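Local coordinates for MAR1 Ribonuclease (Caenorhabditis elegans, PDB 2B34), which is probably a hydrolase of the isochorismatase family, possibly acting as a ribonuclease, at residues V104-I109 / L127-V132; V132-S137 / L158-A163. One frame throughout, in Å; residues are numbered along the deposited sequence.

Contact 1. Residues V104-I109 / L127-V132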
loop_
_atom_site.group_PDB
_atom_site.type_symbol
_atom_site.label_atom_id
_atom_site.label_comp_id
_atom_site.label_asym_id
_atom_site.label_seq_id
_atom_site.Cartn_x
_atom_site.Cartn_y
_atom_site.Cartn_z
ATOM N N VAL A 104 -8.179 -15.091 14.616
ATOM C CA VAL A 104 -6.872 -15.550 15.071
ATOM C C VAL A 104 -5.879 -14.390 15.102
ATOM O O VAL A 104 -5.685 -13.688 14.112
ATOM C CB VAL A 104 -6.312 -16.734 14.230
ATOM C CG1 VAL A 104 -4.865 -17.043 14.614
ATOM C CG2 VAL A 104 -7.167 -17.980 14.411
ATOM N N ILE A 105 -5.276 -14.197 16.267
ATOM C CA ILE A 105 -4.191 -13.248 16.448
ATOM C C ILE A 105 -2.900 -14.036 16.254
ATOM O O ILE A 105 -2.693 -15.067 16.899
ATOM C CB ILE A 105 -4.253 -12.593 17.846
ATOM C CG1 ILE A 105 -5.642 -11.973 18.078
ATOM C CG2 ILE A 105 -3.132 -11.560 18.012
ATOM C CD1 ILE A 105 -5.957 -11.626 19.527
ATOM N N LEU A 106 -2.051 -13.567 15.346
ATOM C CA LEU A 106 -0.881 -14.336 14.935
ATOM C C LEU A 106 0.435 -13.618 15.222
ATOM O O LEU A 106 0.647 -12.479 14.791
ATOM C CB LEU A 106 -0.991 -14.712 13.447
ATOM C CG LEU A 106 0.009 -15.652 12.761
ATOM C CD1 LEU A 106 0.274 -16.937 13.547
ATOM C CD2 LEU A 106 -0.500 -15.995 11.368
ATOM N N VAL A 107 1.299 -14.295 15.976
ATOM C CA VAL A 107 2.671 -13.846 16.210
ATOM C C VAL A 107 3.642 -14.954 15.802
ATOM O O VAL A 107 3.253 -16.117 15.686
ATOM C CB VAL A 107 2.926 -13.423 17.692
ATOM C CG1 VAL A 107 1.971 -12.315 18.116
ATOM C CG2 VAL A 107 2.832 -14.620 18.653
ATOM N N GLY A 108 4.903 -14.599 15.573
ATOM C CA GLY A 108 5.903 -15.617 15.295
ATOM C C GLY A 108 6.679 -15.424 14.019
ATOM O O GLY A 108 6.651 -14.342 13.421
ATOM N N ILE A 109 7.369 -16.479 13.590
ATOM C CA ILE A 109 8.446 -16.304 12.619
ATOM C C ILE A 109 8.461 -17.166 11.379
ATOM O O ILE A 109 7.780 -18.193 11.298
ATOM C CB ILE A 109 9.848 -16.337 13.260
ATOM C CG1 ILE A 109 9.988 -17.541 14.195
ATOM C CG2 ILE A 109 10.157 -14.990 13.932
ATOM C CD1 ILE A 109 11.386 -17.789 14.639
ATOM N N LEU A 127 -11.760 -17.645 8.688
ATOM C CA LEU A 127 -11.358 -16.955 9.911
ATOM C C LEU A 127 -10.758 -15.596 9.572
ATOM O O LEU A 127 -10.168 -15.424 8.506
ATOM C CB LEU A 127 -10.338 -17.797 10.683
ATOM C CG LEU A 127 -10.858 -19.037 11.414
ATOM C CD1 LEU A 127 -9.978 -20.240 11.139
ATOM C CD2 LEU A 127 -10.972 -18.777 12.911
ATOM N N ASN A 128 -10.922 -14.630 10.472
ATOM C CA ASN A 128 -10.207 -13.364 10.358
ATOM C C ASN A 128 -8.826 -13.508 10.993
ATOM O O ASN A 128 -8.692 -14.075 12.083
ATOM C CB ASN A 128 -10.980 -12.225 11.024
ATOM C CG ASN A 128 -12.425 -12.120 10.541
ATOM O OD1 ASN A 128 -13.354 -12.015 11.350
ATOM N ND2 ASN A 128 -12.621 -12.142 9.227
ATOM N N VAL A 129 -7.802 -13.012 10.301
ATOM C CA VAL A 129 -6.418 -13.105 10.780
ATOM C C VAL A 129 -5.873 -11.725 11.119
ATOM O O VAL A 129 -5.814 -10.839 10.261
ATOM C CB VAL A 129 -5.485 -13.797 9.749
ATOM C CG1 VAL A 129 -4.076 -13.953 10.307
ATOM C CG2 VAL A 129 -6.043 -15.149 9.343
ATOM N N HIS A 130 -5.477 -11.560 12.379
ATOM C CA HIS A 130 -4.853 -10.335 12.860
ATOM C C HIS A 130 -3.359 -10.570 13.055
ATOM O O HIS A 130 -2.931 -11.203 14.027
ATOM C CB HIS A 130 -5.535 -9.864 14.146
ATOM C CG HIS A 130 -6.995 -9.569 13.971
ATOM N ND1 HIS A 130 -7.914 -10.536 13.615
ATOM C CD2 HIS A 130 -7.692 -8.415 14.089
ATOM C CE1 HIS A 130 -9.113 -9.989 13.521
ATOM N NE2 HIS A 130 -9.006 -8.704 13.808
ATOM N N VAL A 131 -2.580 -10.077 12.095
ATOM C CA VAL A 131 -1.133 -10.243 12.081
ATOM C C VAL A 131 -0.486 -9.121 12.883
ATOM O O VAL A 131 -0.588 -7.945 12.519
ATOM C CB VAL A 131 -0.563 -10.266 10.626
ATOM C CG1 VAL A 131 0.949 -10.440 10.633
ATOM C CG2 VAL A 131 -1.217 -11.377 9.801
ATOM N N VAL A 132 0.172 -9.495 13.977
ATOM C CA VAL A 132 0.835 -8.529 14.851
ATOM C C VAL A 132 2.227 -8.248 14.295
ATOM O O VAL A 132 3.173 -8.998 14.552
ATOM C CB VAL A 132 0.934 -9.047 16.302
ATOM C CG1 VAL A 132 1.390 -7.938 17.231
ATOM C CG2 VAL A 132 -0.406 -9.607 16.758
#
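V104, I105 and L106 pair in parallel with V129, H130 and V131, joining two neighbouring inner strands of the six-stranded parallel sheet of this isochorismatase-family α/β fold, with 157-159 the only strand beyond them on one side. The strands are the two arms of a beta-alpha-beta unit whose connecting helix, 114-124, packs over the face that carries V104, L106 and V129; their short axes run 4.7 Å apart and diverge by 32°. Four backbone hydrogen bonds hold the pair. N128 O accepts from V104 N, and V104 O from H130 N, both at 2.8 Å; farther on, L106 N donates to H130 O and L106 O receives V132 N, the latter at 3.1 Å. Weaker contacts run from V129 CA-H to V104 O and from I105 CA-H to H130 O.

On the helix 114-124 face, side-chain contact across the strands is light: V104 CG2 meets L127 CD2 at 4.2 Å, while L106 turns CD2 to V129 CG1, and L122 of the helix touches both V104 and V129. The other face is closer packed. There V132 CG2 touches both I105 CG2 and V107 CG1, and L43 of helix 33-49 touches all three residues. H130 stands on this face too, the edge of its imidazole in plane with N128 O; its ND1 is buried and has no polar partner in the model. With CG1 beside the backbone N (chi1 -54°), I105 has CG2 anti to it, and CG2 reaches V132 CG2 at 3.6 Å.

Contact 2. Residues V132-S137 / L158-A163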
loop_
_atom_site.group_PDB
_atom_site.type_symbol
_atom_site.label_atom_id
_atom_site.label_comp_id
_atom_site.label_asym_id
_atom_site.label_seq_id
_atom_site.Cartn_x
_atom_site.Cartn_y
_atom_site.Cartn_z
ATOM N N VAL A 132 0.172 -9.495 13.977
ATOM C CA VAL A 132 0.835 -8.529 14.851
ATOM C C VAL A 132 2.227 -8.248 14.295
ATOM O O VAL A 132 3.173 -8.998 14.552
ATOM C CB VAL A 132 0.934 -9.047 16.302
ATOM C CG1 VAL A 132 1.390 -7.938 17.231
ATOM C CG2 VAL A 132 -0.406 -9.607 16.758
ATOM N N VAL A 133 2.340 -7.162 13.533
ATOM C CA VAL A 133 3.546 -6.873 12.750
ATOM C C VAL A 133 4.806 -6.628 13.592
ATOM O O VAL A 133 5.919 -6.914 13.146
ATOM C CB VAL A 133 3.322 -5.696 11.743
ATOM C CG1 VAL A 133 2.240 -6.050 10.723
ATOM C CG2 VAL A 133 2.982 -4.392 12.466
ATOM N N ASP A 134 4.631 -6.110 14.806
ATOM C CA ASP A 134 5.764 -5.892 15.707
ATOM C C ASP A 134 6.150 -7.141 16.522
ATOM O O ASP A 134 7.007 -7.083 17.412
ATOM C CB ASP A 134 5.559 -4.653 16.596
ATOM C CG ASP A 134 4.219 -4.639 17.333
ATOM O OD1 ASP A 134 3.307 -5.425 17.007
ATOM O OD2 ASP A 134 4.078 -3.806 18.253
ATOM N N ALA A 135 5.520 -8.265 16.191
ATOM C CA ALA A 135 5.807 -9.550 16.815
ATOM C C ALA A 135 6.020 -10.620 15.739
ATOM O O ALA A 135 6.056 -11.821 16.036
ATOM C CB ALA A 135 4.674 -9.938 17.757
ATOM N N VAL A 136 6.169 -10.168 14.492
ATOM C CA VAL A 136 6.364 -11.042 13.327
ATOM C C VAL A 136 7.577 -10.561 12.516
ATOM O O VAL A 136 7.702 -9.369 12.220
ATOM C CB VAL A 136 5.085 -11.100 12.438
ATOM C CG1 VAL A 136 5.358 -11.783 11.095
ATOM C CG2 VAL A 136 3.951 -11.822 13.162
ATOM N N SER A 137 8.475 -11.484 12.174
ATOM C CA SER A 137 9.696 -11.136 11.445
ATOM C C SER A 137 10.268 -12.294 10.606
ATOM O O SER A 137 9.756 -13.413 10.653
ATOM C CB SER A 137 10.756 -10.606 12.416
ATOM O OG SER A 137 11.808 -9.978 11.714
ATOM N N LEU A 158 -3.212 -6.185 9.202
ATOM C CA LEU A 158 -1.887 -5.859 9.700
ATOM C C LEU A 158 -2.013 -4.912 10.882
ATOM O O LEU A 158 -2.210 -3.708 10.719
ATOM C CB LEU A 158 -1.020 -5.248 8.591
ATOM C CG LEU A 158 -0.850 -6.042 7.289
ATOM C CD1 LEU A 158 -0.089 -5.211 6.256
ATOM C CD2 LEU A 158 -0.160 -7.388 7.526
ATOM N N THR A 159 -1.903 -5.478 12.077
ATOM C CA THR A 159 -2.123 -4.740 13.310
ATOM C C THR A 159 -0.860 -4.703 14.164
ATOM O O THR A 159 0.144 -5.315 13.816
ATOM C CB THR A 159 -3.327 -5.318 14.106
ATOM O OG1 THR A 159 -3.597 -4.483 15.240
ATOM C CG2 THR A 159 -3.060 -6.746 14.567
ATOM N N THR A 160 -0.913 -3.973 15.274
ATOM C CA THR A 160 0.205 -3.921 16.215
ATOM C C THR A 160 -0.218 -4.430 17.587
ATOM O O THR A 160 -1.415 -4.507 17.891
ATOM C CB THR A 160 0.797 -2.503 16.345
ATOM O OG1 THR A 160 -0.235 -1.584 16.722
ATOM C CG2 THR A 160 1.421 -2.052 15.031
ATOM N N SER A 161 0.771 -4.770 18.411
ATOM C CA SER A 161 0.517 -5.341 19.733
ATOM C C SER A 161 -0.375 -4.461 20.607
ATOM O O SER A 161 -1.346 -4.950 21.177
ATOM C CB SER A 161 1.827 -5.673 20.454
ATOM O OG SER A 161 2.650 -4.529 20.570
ATOM N N GLU A 162 -0.057 -3.168 20.696
ATOM C CA GLU A 162 -0.847 -2.255 21.524
ATOM C C GLU A 162 -2.255 -2.041 20.967
ATOM O O GLU A 162 -3.226 -1.984 21.731
ATOM C CB GLU A 162 -0.132 -0.917 21.740
ATOM C CG GLU A 162 -0.695 -0.140 22.922
ATOM C CD GLU A 162 -0.133 1.259 23.042
ATOM O OE1 GLU A 162 1.050 1.403 23.411
ATOM O OE2 GLU A 162 -0.890 2.220 22.787
ATOM N N ALA A 163 -2.362 -1.918 19.641
ATOM C CA ALA A 163 -3.667 -1.845 18.982
ATOM C C ALA A 163 -4.523 -3.066 19.329
ATOM O O ALA A 163 -5.713 -2.934 19.615
ATOM C CB ALA A 163 -3.505 -1.719 17.475
HETATM O O HOH W 1 2.385 -1.655 19.479
#
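D134 OD2 is gripped by S161 OG at 2.8 Å and by a water that donates to it at 3.0 Å, with a longer, weak bond from S161 N besides. The stronger bond of that amide goes to the other carboxylate oxygen: S161 N meets D134 OD1 at 3.0 Å, on the syn lone pair, whereas the serine hydroxyl approaches OD2 from the syn side but 33° out of the carboxylate plane. S161 is the first residue of helix 161-169, and the same water accepts from E162 N, so the carboxylate serves two amides of the first turn, one directly and one through water. T160, at the N-cap position, lies alongside; its own hydroxyl bonds to D143 of the second subunit.

D134 sits in a type I turn, V132 to A135, closed by A135 N to V132 O, at the corner that interrupts strand 128-137 before its last residues. With CG between its backbone N and carbonyl carbon (chi1 51°), the aspartate carries its carboxylate over to the helix start. The end of the beta pairing comes just before: V132 pairs in parallel with T159, and V133 N donates to T159 O at 2.9 Å. V133 lies against the outgoing chain, CG1 on L158 CB and CG2 3.8 Å from T160 CG2, with F148 of helix 141-154 and F146 of the second subunit also on its side chain. V132 extends CG1 to within 3.4 Å of S161 N.

This links the two strands of the beta-alpha-beta unit formed with helix 141-154 and fastens the next helix to the turn. Set before the N-terminus of helix 161-169, the D134 carboxylate is probably stabilised by the helix dipole and by the bonds it accepts, which would favour its ionised form.

Contacts 1 and 2 are successive parallel pairings in one sheet, their centres about 8 Å apart, with strand 128-137 as the common member. V132 belongs to both: its N and CG2 serve contact 1, its CG1 contact 2. V131, paired with L106, probably accepts from T159 N through its O at 2.8 Å, tying 158-163 to the strand edge turned away from 104-109. At the end of the turn the chain meets 104-109 again: G108 N lies 3.0 Å from A135 O, a probable hydrogen bond, and V107 CG1 packs on A135 CB at 3.6 Å. Contact 1 touches no other subunit, whereas contact 2 reaches the subunit interface.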